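Local coordinates for probable RNA polymerase sigma-D factor (Mycobacterium tuberculosis, PDB 3VFZ), which probably directs RNA polymerase to specific promoters as an ECF sigma factor, the domain here being the one that binds the -35 promoter element, at residues E30-K35 with H69-R74. Numbering follows the deposited sequence.
Sequences EILPAK and HRALQR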
ATOM      1  N   GLU A  30      -2.299   7.345   5.945  1.00 42.63           N
ATOM      2  CA  GLU A  30      -1.711   8.684   5.835  1.00 50.21           C
ATOM      3  C   GLU A  30      -0.297   8.731   6.416  1.00 47.88           C
ATOM      4  O   GLU A  30       0.401   9.734   6.297  1.00 49.56           O
ATOM      5  CB  GLU A  30      -2.603   9.744   6.495  1.00 56.22           C
ATOM      6  CG  GLU A  30      -3.816  10.144   5.667  1.00 72.58           C
ATOM      7  CD  GLU A  30      -4.503  11.393   6.198  1.00 86.67           C
ATOM      8  OE1 GLU A  30      -5.219  11.299   7.220  1.00 91.97           O
ATOM      9  OE2 GLU A  30      -4.325  12.472   5.593  1.00 90.57           O
ATOM     10  N   ILE A  31       0.113   7.631   7.041  1.00 44.81           N
ATOM     11  CA  ILE A  31       1.447   7.486   7.605  1.00 41.49           C
ATOM     12  C   ILE A  31       2.462   7.065   6.523  1.00 49.84           C
ATOM     13  O   ILE A  31       3.668   7.279   6.668  1.00 46.05           O
ATOM     14  CB  ILE A  31       1.416   6.431   8.740  1.00 59.72           C
ATOM     15  CG1 ILE A  31       1.758   7.064  10.088  1.00 68.08           C
ATOM     16  CG2 ILE A  31       2.284   5.220   8.407  1.00 54.24           C
ATOM     17  CD1 ILE A  31       0.707   8.045  10.572  1.00 74.71           C
ATOM     18  N   LEU A  32       1.957   6.474   5.440  1.00 43.48           N
ATOM     19  CA  LEU A  32       2.778   5.949   4.348  1.00 36.16           C
ATOM     20  C   LEU A  32       3.042   7.001   3.279  1.00 40.02           C
ATOM     21  O   LEU A  32       2.262   7.942   3.132  1.00 39.28           O
ATOM     22  CB  LEU A  32       2.042   4.787   3.662  1.00 30.29           C
ATOM     23  CG  LEU A  32       1.639   3.582   4.504  1.00 35.25           C
ATOM     24  CD1 LEU A  32       0.810   2.602   3.666  1.00 31.78           C
ATOM     25  CD2 LEU A  32       2.890   2.925   5.070  1.00 39.98           C
ATOM     26  N   PRO A  33       4.125   6.820   2.502  1.00 42.50           N
ATOM     27  CA  PRO A  33       4.322   7.621   1.287  1.00 47.38           C
ATOM     28  C   PRO A  33       3.120   7.431   0.374  1.00 44.07           C
ATOM     29  O   PRO A  33       2.529   6.342   0.349  1.00 32.58           O
ATOM     30  CB  PRO A  33       5.560   6.989   0.640  1.00 48.79           C
ATOM     31  CG  PRO A  33       6.271   6.309   1.758  1.00 50.24           C
ATOM     32  CD  PRO A  33       5.207   5.841   2.706  1.00 41.32           C
ATOM     33  N   ALA A  34       2.759   8.479  -0.361  1.00 35.35           N
ATOM     34  CA  ALA A  34       1.636   8.432  -1.274  1.00 38.29           C
ATOM     35  C   ALA A  34       1.641   7.180  -2.153  1.00 39.78           C
ATOM     36  O   ALA A  34       0.606   6.550  -2.355  1.00 35.42           O
ATOM     37  CB  ALA A  34       1.620   9.700  -2.150  1.00 39.02           C
ATOM     38  N   LYS A  35       2.810   6.825  -2.676  1.00 41.10           N
ATOM     39  CA  LYS A  35       2.913   5.732  -3.637  1.00 44.19           C
ATOM     40  C   LYS A  35       2.533   4.396  -3.012  1.00 36.11           C
ATOM     41  O   LYS A  35       1.930   3.544  -3.656  1.00 32.41           O
ATOM     42  CB  LYS A  35       4.334   5.660  -4.201  1.00 54.52           C
ATOM     43  CG  LYS A  35       4.603   4.429  -5.044  1.00 66.50           C
ATOM     44  CD  LYS A  35       5.364   4.786  -6.307  1.00 76.49           C
ATOM     45  CE  LYS A  35       4.564   5.760  -7.154  1.00 83.89           C
ATOM     46  NZ  LYS A  35       5.283   6.170  -8.394  1.00 89.18           N
ATOM     47  N   HIS A  69       6.303  -4.495   0.601  1.00 27.59           N
ATOM     48  CA  HIS A  69       7.090  -4.905   1.765  1.00 29.40           C
ATOM     49  C   HIS A  69       7.340  -3.732   2.708  1.00 26.95           C
ATOM     50  O   HIS A  69       7.123  -3.841   3.917  1.00 31.36           O
ATOM     51  CB  HIS A  69       8.415  -5.539   1.333  1.00 40.34           C
ATOM     52  CG  HIS A  69       8.272  -6.932   0.806  1.00 52.95           C
ATOM     53  ND1 HIS A  69       7.797  -7.973   1.577  1.00 62.18           N
ATOM     54  CD2 HIS A  69       8.554  -7.461  -0.408  1.00 56.68           C
ATOM     55  CE1 HIS A  69       7.785  -9.081   0.857  1.00 67.21           C
ATOM     56  NE2 HIS A  69       8.239  -8.798  -0.352  1.00 65.29           N
ATOM     57  N   ARG A  70       7.788  -2.605   2.162  1.00 26.60           N
ATOM     58  CA  ARG A  70       8.062  -1.434   2.995  1.00 28.52           C
ATOM     59  C   ARG A  70       6.786  -0.946   3.687  1.00 35.06           C
ATOM     60  O   ARG A  70       6.808  -0.557   4.858  1.00 29.19           O
ATOM     61  CB  ARG A  70       8.668  -0.311   2.159  1.00 29.50           C
ATOM     62  CG  ARG A  70      10.028  -0.691   1.569  1.00 42.01           C
ATOM     63  CD  ARG A  70      10.847   0.512   1.177  1.00 61.22           C
ATOM     64  NE  ARG A  70      12.072   0.129   0.471  1.00 81.73           N
ATOM     65  CZ  ARG A  70      13.055  -0.602   0.996  1.00 90.57           C
ATOM     66  NH1 ARG A  70      12.969  -1.051   2.242  1.00 91.93           N
ATOM     67  NH2 ARG A  70      14.127  -0.890   0.268  1.00 92.02           N
ATOM     68  N   ALA A  71       5.678  -0.963   2.955  1.00 30.19           N
ATOM     69  CA  ALA A  71       4.397  -0.527   3.517  1.00 33.72           C
ATOM     70  C   ALA A  71       3.915  -1.403   4.666  1.00 31.03           C
ATOM     71  O   ALA A  71       3.504  -0.900   5.706  1.00 28.49           O
ATOM     72  CB  ALA A  71       3.325  -0.455   2.434  1.00 27.88           C
ATOM     73  N   LEU A  72       3.923  -2.716   4.476  1.00 28.12           N
ATOM     74  CA  LEU A  72       3.407  -3.594   5.522  1.00 30.84           C
ATOM     75  C   LEU A  72       4.245  -3.481   6.792  1.00 29.19           C
ATOM     76  O   LEU A  72       3.723  -3.591   7.908  1.00 28.87           O
ATOM     77  CB  LEU A  72       3.345  -5.040   5.047  1.00 33.44           C
ATOM     78  CG  LEU A  72       2.397  -5.299   3.878  1.00 39.68           C
ATOM     79  CD1 LEU A  72       2.048  -6.765   3.813  1.00 42.72           C
ATOM     80  CD2 LEU A  72       1.139  -4.463   4.009  1.00 43.07           C
ATOM     81  N   GLN A  73       5.542  -3.254   6.619  1.00 26.21           N
ATOM     82  CA  GLN A  73       6.432  -3.118   7.761  1.00 31.16           C
ATOM     83  C   GLN A  73       6.125  -1.851   8.564  1.00 31.78           C
ATOM     84  O   GLN A  73       6.088  -1.895   9.798  1.00 32.82           O
ATOM     85  CB  GLN A  73       7.902  -3.143   7.326  1.00 41.63           C
ATOM     86  CG  GLN A  73       8.880  -3.098   8.489  1.00 48.42           C
ATOM     87  CD  GLN A  73       8.708  -4.280   9.426  1.00 56.28           C
ATOM     88  OE1 GLN A  73       8.289  -4.126  10.577  1.00 58.84           O
ATOM     89  NE2 GLN A  73       9.022  -5.470   8.933  1.00 60.09           N
ATOM     90  N   ARG A  74       5.911  -0.731   7.875  1.00 29.28           N
ATOM     91  CA  ARG A  74       5.543   0.519   8.541  1.00 30.35           C
ATOM     92  C   ARG A  74       4.192   0.358   9.230  1.00 29.85           C
ATOM     93  O   ARG A  74       4.012   0.777  10.370  1.00 32.97           O
ATOM     94  CB  ARG A  74       5.469   1.695   7.547  1.00 31.52           C
ATOM     95  CG  ARG A  74       6.802   2.211   7.033  1.00 55.04           C
ATOM     96  CD  ARG A  74       6.563   3.232   5.907  1.00 70.86           C
ATOM     97  NE  ARG A  74       7.227   4.520   6.121  1.00 79.25           N
ATOM     98  CZ  ARG A  74       6.898   5.397   7.069  1.00 84.19           C
ATOM     99  NH1 ARG A  74       5.921   5.129   7.928  1.00 82.94           N
ATOM    100  NH2 ARG A  74       7.562   6.542   7.171  1.00 87.80           N
TER
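Arg74 reaches from helix 61-80 across the turn at Ile31, Leu32 and Pro33, and its side chain makes the largest single contribution to the contact. At the root, Arg74 CB rests on Leu32 CD2 at 3.8 Å. With CG beside the backbone N and anti to the carbonyl carbon (chi1 -73°), the chain heads for the turn, and Arg74 CD packs on the same methyl, Leu32 CD2, again at 3.8 Å. The two side chains run alongside each other, pointing opposite ways. A bend at chi3 (126°) then takes Arg74 NE to 4.2 Å from Pro33 CD and swings the guanidinium over the turn. There Ile31 O lies over one face of the group, 3.4 Å from Arg74 NH1, but the angle is too poor for a hydrogen bond. The same nitrogen, Arg74 NH1, has Ile31 CG2 at 3.7 Å. One turn earlier on the helix, Ala71 CB lies 4.1 Å from Leu32 CD1, the other branch of this buried leucine. The contact is chiefly apolar, with the charged end of Arg74 at its exposed side. Leu32 also turns back onto Arg37 and Leu40 of helix 34-46, which Pro33 N-caps, while Ala71 meets Gln36 of that helix. Helix 61-80, whose earlier part belongs to the predicted DNA-binding helix-turn-helix of sigma region 4, therefore touches both the linker after helix 21-29 and the start of helix 34-46.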